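Local coordinates for protein UDP-4-amino-4,6-dideoxy-N-acetyl-beta-L-altrosamine transaminase (Helicobacter pylori, PDB 2FNU) that transfers an amino group from glutamate to a UDP-linked 4-keto sugar, the second step in making pseudaminic acid for flagellin, at residues 10-23 against 233-245. Residues are numbered along the deposited sequence; the frame is centred on the assembly and turned at random.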
loop_
_atom_site.group_PDB
_atom_site.type_symbol
_atom_site.label_atom_id
_atom_site.label_comp_id
_atom_site.label_asym_id
_atom_site.label_seq_id
_atom_site.Cartn_x
_atom_site.Cartn_y
_atom_site.Cartn_z
ATOM N N CYS B 10 2.881 18.655 -9.638
ATOM C CA CYS B 10 2.813 20.108 -9.654
ATOM C C CYS B 10 2.307 20.597 -8.307
ATOM O O CYS B 10 1.129 20.936 -8.162
ATOM C CB CYS B 10 1.894 20.574 -10.787
ATOM S SG CYS B 10 2.463 20.027 -12.429
ATOM N N LEU B 11 3.208 20.632 -7.320
ATOM C CA LEU B 11 2.860 21.120 -5.977
ATOM C C LEU B 11 3.133 22.604 -5.857
ATOM O O LEU B 11 4.081 23.098 -6.457
ATOM C CB LEU B 11 3.678 20.373 -4.912
ATOM C CG LEU B 11 3.074 19.076 -4.355
ATOM C CD1 LEU B 11 2.627 18.146 -5.451
ATOM C CD2 LEU B 11 4.051 18.379 -3.419
ATOM N N ASP B 12 2.316 23.295 -5.067
ATOM C CA ASP B 12 2.529 24.723 -4.797
ATOM C C ASP B 12 2.660 24.962 -3.292
ATOM O O ASP B 12 2.679 24.021 -2.503
ATOM C CB ASP B 12 1.412 25.586 -5.414
ATOM C CG ASP B 12 0.032 25.309 -4.817
ATOM O OD1 ASP B 12 -0.969 25.777 -5.409
ATOM O OD2 ASP B 12 -0.081 24.632 -3.772
ATOM N N LYS B 13 2.746 26.227 -2.887
ATOM C CA LYS B 13 2.977 26.524 -1.462
ATOM C C LYS B 13 1.855 26.069 -0.534
ATOM O O LYS B 13 2.110 25.719 0.625
ATOM C CB LYS B 13 3.324 28.014 -1.249
ATOM C CG LYS B 13 2.256 29.012 -1.681
ATOM C CD LYS B 13 1.338 29.420 -0.524
ATOM C CE LYS B 13 0.333 30.491 -0.943
ATOM N NZ LYS B 13 1.005 31.768 -1.322
ATOM N N GLU B 14 0.614 26.091 -1.014
ATOM C CA GLU B 14 -0.516 25.656 -0.198
ATOM C C GLU B 14 -0.406 24.153 0.064
ATOM O O GLU B 14 -0.700 23.688 1.174
ATOM C CB GLU B 14 -1.854 25.984 -0.876
ATOM C CG GLU B 14 -2.257 27.459 -0.825
ATOM C CD GLU B 14 -3.684 27.689 -1.327
ATOM O OE1 GLU B 14 -4.458 26.702 -1.426
ATOM O OE2 GLU B 14 -4.034 28.860 -1.620
ATOM N N ASP B 15 0.017 23.402 -0.959
ATOM C CA ASP B 15 0.202 21.955 -0.809
ATOM C C ASP B 15 1.262 21.677 0.262
ATOM O O ASP B 15 1.084 20.812 1.130
ATOM C CB ASP B 15 0.651 21.311 -2.122
ATOM C CG ASP B 15 -0.375 21.442 -3.236
ATOM O OD1 ASP B 15 -1.600 21.476 -2.965
ATOM O OD2 ASP B 15 0.065 21.517 -4.406
ATOM N N LYS B 16 2.375 22.402 0.177
ATOM C CA LYS B 16 3.488 22.200 1.116
ATOM C C LYS B 16 3.098 22.583 2.540
ATOM O O LYS B 16 3.430 21.863 3.492
ATOM C CB LYS B 16 4.737 22.948 0.624
ATOM C CG LYS B 16 5.134 22.493 -0.779
ATOM C CD LYS B 16 6.238 23.352 -1.405
ATOM C CE LYS B 16 6.490 22.953 -2.850
ATOM N NZ LYS B 16 7.511 23.816 -3.504
ATOM N N LYS B 17 2.368 23.687 2.689
ATOM C CA LYS B 17 1.792 24.085 3.984
ATOM C C LYS B 17 0.887 23.004 4.569
ATOM O O LYS B 17 0.935 22.709 5.771
ATOM C CB LYS B 17 0.987 25.383 3.844
ATOM C CG LYS B 17 0.429 25.927 5.151
ATOM C CD LYS B 17 -0.196 27.309 4.931
ATOM C CE LYS B 17 -0.656 27.937 6.241
ATOM N NZ LYS B 17 0.476 28.572 6.974
ATOM N N ALA B 18 0.037 22.430 3.714
ATOM C CA ALA B 18 -0.906 21.403 4.155
ATOM C C ALA B 18 -0.171 20.195 4.726
ATOM O O ALA B 18 -0.561 19.671 5.755
ATOM C CB ALA B 18 -1.815 20.983 3.001
ATOM N N VAL B 19 0.880 19.753 4.038
ATOM C CA VAL B 19 1.680 18.617 4.511
ATOM C C VAL B 19 2.343 18.964 5.853
ATOM O O VAL B 19 2.314 18.184 6.804
ATOM C CB VAL B 19 2.725 18.198 3.457
ATOM C CG1 VAL B 19 3.772 17.262 4.064
ATOM C CG2 VAL B 19 2.036 17.545 2.234
ATOM N N LEU B 20 2.923 20.155 5.942
ATOM C CA LEU B 20 3.646 20.515 7.164
ATOM C C LEU B 20 2.740 20.599 8.394
ATOM O O LEU B 20 3.145 20.192 9.496
ATOM C CB LEU B 20 4.503 21.770 6.936
ATOM C CG LEU B 20 5.586 21.553 5.845
ATOM C CD1 LEU B 20 6.158 22.883 5.337
ATOM C CD2 LEU B 20 6.734 20.594 6.251
ATOM N N GLU B 21 1.505 21.070 8.222
ATOM C CA GLU B 21 0.524 21.051 9.306
ATOM C C GLU B 21 0.335 19.639 9.861
ATOM O O GLU B 21 0.228 19.461 11.073
ATOM C CB GLU B 21 -0.832 21.608 8.857
ATOM C CG GLU B 21 -0.838 23.103 8.594
ATOM C CD GLU B 21 -2.124 23.592 7.930
ATOM O OE1 GLU B 21 -2.299 24.831 7.829
ATOM O OE2 GLU B 21 -2.955 22.751 7.503
ATOM N N VAL B 22 0.275 18.634 8.978
ATOM C CA VAL B 22 0.105 17.264 9.440
ATOM C C VAL B 22 1.301 16.817 10.270
ATOM O O VAL B 22 1.134 16.164 11.291
ATOM C CB VAL B 22 -0.082 16.274 8.270
ATOM C CG1 VAL B 22 -0.171 14.842 8.810
ATOM C CG2 VAL B 22 -1.314 16.632 7.500
ATOM N N LEU B 23 2.505 17.185 9.840
ATOM C CA LEU B 23 3.706 16.749 10.536
ATOM C C LEU B 23 3.746 17.317 11.964
ATOM O O LEU B 23 4.444 16.780 12.842
ATOM C CB LEU B 23 4.945 17.184 9.757
ATOM C CG LEU B 23 5.096 16.597 8.345
ATOM C CD1 LEU B 23 6.406 17.095 7.718
ATOM C CD2 LEU B 23 5.041 15.063 8.317
ATOM N N GLU B 233 -2.291 10.430 6.683
ATOM C CA GLU B 233 -2.769 11.811 6.788
ATOM C C GLU B 233 -1.908 12.790 6.009
ATOM O O GLU B 233 -2.403 13.824 5.556
ATOM C CB GLU B 233 -2.846 12.252 8.252
ATOM C CG GLU B 233 -3.869 11.486 9.039
ATOM C CD GLU B 233 -5.276 11.942 8.718
ATOM O OE1 GLU B 233 -5.946 11.268 7.912
ATOM O OE2 GLU B 233 -5.697 12.991 9.248
ATOM N N ILE B 234 -0.622 12.492 5.877
ATOM C CA ILE B 234 0.280 13.379 5.145
ATOM C C ILE B 234 -0.188 13.418 3.686
ATOM O O ILE B 234 -0.393 14.487 3.112
ATOM C CB ILE B 234 1.731 12.885 5.221
ATOM C CG1 ILE B 234 2.229 12.862 6.682
ATOM C CG2 ILE B 234 2.644 13.766 4.368
ATOM C CD1 ILE B 234 3.564 12.114 6.844
ATOM N N GLN B 235 -0.427 12.242 3.109
ATOM C CA GLN B 235 -0.827 12.158 1.709
ATOM C C GLN B 235 -2.247 12.656 1.519
ATOM O O GLN B 235 -2.564 13.216 0.477
ATOM C CB GLN B 235 -0.812 10.717 1.247
ATOM C CG GLN B 235 0.494 10.030 1.298
ATOM C CD GLN B 235 0.306 8.540 1.047
ATOM O OE1 GLN B 235 0.714 8.033 0.005
ATOM N NE2 GLN B 235 -0.352 7.838 1.990
ATOM N N SER B 236 -3.117 12.424 2.503
ATOM C CA SER B 236 -4.504 12.905 2.410
ATOM C C SER B 236 -4.565 14.433 2.414
ATOM O O SER B 236 -5.390 15.042 1.723
ATOM C CB SER B 236 -5.334 12.347 3.564
ATOM O OG SER B 236 -5.450 10.939 3.452
ATOM N N ALA B 237 -3.694 15.064 3.195
ATOM C CA ALA B 237 -3.627 16.531 3.201
ATOM C C ALA B 237 -3.180 17.040 1.837
ATOM O O ALA B 237 -3.718 18.023 1.315
ATOM C CB ALA B 237 -2.630 16.995 4.271
ATOM N N LEU B 238 -2.173 16.377 1.263
ATOM C CA LEU B 238 -1.737 16.699 -0.077
ATOM C C LEU B 238 -2.878 16.532 -1.081
ATOM O O LEU B 238 -3.119 17.402 -1.924
ATOM C CB LEU B 238 -0.529 15.831 -0.431
ATOM C CG LEU B 238 0.136 16.085 -1.768
ATOM C CD1 LEU B 238 0.348 17.594 -2.006
ATOM C CD2 LEU B 238 1.467 15.298 -1.847
ATOM N N GLY B 239 -3.591 15.416 -0.987
ATOM C CA GLY B 239 -4.718 15.176 -1.909
ATOM C C GLY B 239 -5.816 16.214 -1.848
ATOM O O GLY B 239 -6.308 16.667 -2.890
ATOM N N LEU B 240 -6.217 16.575 -0.627
ATOM C CA LEU B 240 -7.248 17.595 -0.403
ATOM C C LEU B 240 -6.824 18.916 -1.027
ATOM O O LEU B 240 -7.617 19.576 -1.706
ATOM C CB LEU B 240 -7.466 17.825 1.091
ATOM C CG LEU B 240 -8.607 17.199 1.870
ATOM C CD1 LEU B 240 -8.396 17.559 3.339
ATOM C CD2 LEU B 240 -9.945 17.718 1.375
ATOM N N SER B 241 -5.563 19.295 -0.803
ATOM C CA SER B 241 -5.059 20.584 -1.276
ATOM C C SER B 241 -4.968 20.604 -2.796
ATOM O O SER B 241 -5.335 21.599 -3.448
ATOM C CB SER B 241 -3.691 20.876 -0.635
ATOM O OG SER B 241 -3.229 22.160 -1.017
ATOM N N GLN B 242 -4.499 19.502 -3.375
ATOM C CA GLN B 242 -4.459 19.373 -4.829
ATOM C C GLN B 242 -5.868 19.364 -5.444
ATOM O O GLN B 242 -6.116 19.999 -6.480
ATOM C CB GLN B 242 -3.722 18.075 -5.187
ATOM C CG GLN B 242 -2.206 18.167 -4.984
ATOM C CD GLN B 242 -1.492 18.429 -6.286
ATOM O OE1 GLN B 242 -1.534 17.603 -7.209
ATOM N NE2 GLN B 242 -0.838 19.600 -6.397
ATOM N N LEU B 243 -6.797 18.650 -4.812
ATOM C CA LEU B 243 -8.161 18.535 -5.342
ATOM C C LEU B 243 -8.836 19.902 -5.419
ATOM O O LEU B 243 -9.594 20.166 -6.356
ATOM C CB LEU B 243 -9.007 17.566 -4.499
ATOM C CG LEU B 243 -10.424 17.329 -5.005
ATOM C CD1 LEU B 243 -10.439 16.689 -6.394
ATOM C CD2 LEU B 243 -11.140 16.440 -4.010
ATOM N N LYS B 244 -8.543 20.773 -4.454
ATOM C CA LYS B 244 -9.134 22.126 -4.441
ATOM C C LYS B 244 -8.784 22.918 -5.697
ATOM O O LYS B 244 -9.522 23.844 -6.069
ATOM C CB LYS B 244 -8.679 22.905 -3.204
ATOM C CG LYS B 244 -9.434 22.514 -1.940
ATOM C CD LYS B 244 -8.825 23.135 -0.687
ATOM C CE LYS B 244 -9.648 22.734 0.545
ATOM N NZ LYS B 244 -8.925 22.803 1.856
ATOM N N LYS B 245 -7.655 22.584 -6.329
ATOM C CA LYS B 245 -7.272 23.253 -7.579
ATOM C C LYS B 245 -7.282 22.321 -8.785
ATOM O O LYS B 245 -6.683 22.642 -9.818
ATOM C CB LYS B 245 -5.904 23.950 -7.451
ATOM C CG LYS B 245 -4.773 23.051 -7.044
ATOM C CD LYS B 245 -3.435 23.777 -7.099
ATOM C CE LYS B 245 -2.417 23.041 -6.254
ATOM N NZ LYS B 245 -2.605 23.323 -4.790
HETATM O O HOH W 1 0.255 17.557 -9.364
HETATM O O HOH W 2 -5.100 24.300 -3.424
#
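Ser-241 turns its OG anti to the backbone N (chi1 -176°), while Asp-15 keeps its carboxylate beside its own backbone N (chi1 -63°); the two meet at the N-terminal end of helix 13-23 and the C-terminal part of segment 233-245. Ser-241 OG donates to Asp-15 OD1 at 2.6 Å, on the anti side and close to the carboxylate plane. Lys-245 NZ reaches Asp-15 OD1 from above that plane, at 2.8 Å, and also forms a salt bridge with Asp-12, whose two oxygens it reaches only by weak hydrogen bonds. Asp-15 OD2 is held on opposite faces by Asp-12 N and Gln-242 NE2, the latter at 2.9 Å. Four donors thus fix the rotation of this buried carboxylate, and the lysine probably favours its charged form. Bent at its second torsion, Gln-242 also gives NE2 to Cys-10 O. Asp-12, the N-cap, accepts from Asp-15 N at OD2, which with Asp-12 N to Asp-15 OD2 makes a capping box.

Beyond this polar end, Ala-18 faces Ala-237, Val-22 CG2 presses on Ala-237 CB at 3.5 Å, and Val-19 CG1 meets Ile-234 CG2 at 3.7 Å. Small central residues fit the 8.2 Å axial separation of this nearly antiparallel pair (152°).

The contact joins sequence-distant helices of this DegT/DnrJ/EryC1-family aminotransferase beside its substrate pocket: the Val-22 side chain is about 4 Å from that of substrate-binding Leu-28, and Glu-233's about 6 Å from bound UDP-N-acetylglucosamine. Helix 32-45 flanks the pair; backbone N-H groups of Arg-33 and Ser-34 in its first turn bind the Glu-233 carboxylate. Leu-11, Val-19 and Leu-23 also pack against the second subunit, placing helix 13-23 at the dimer interface.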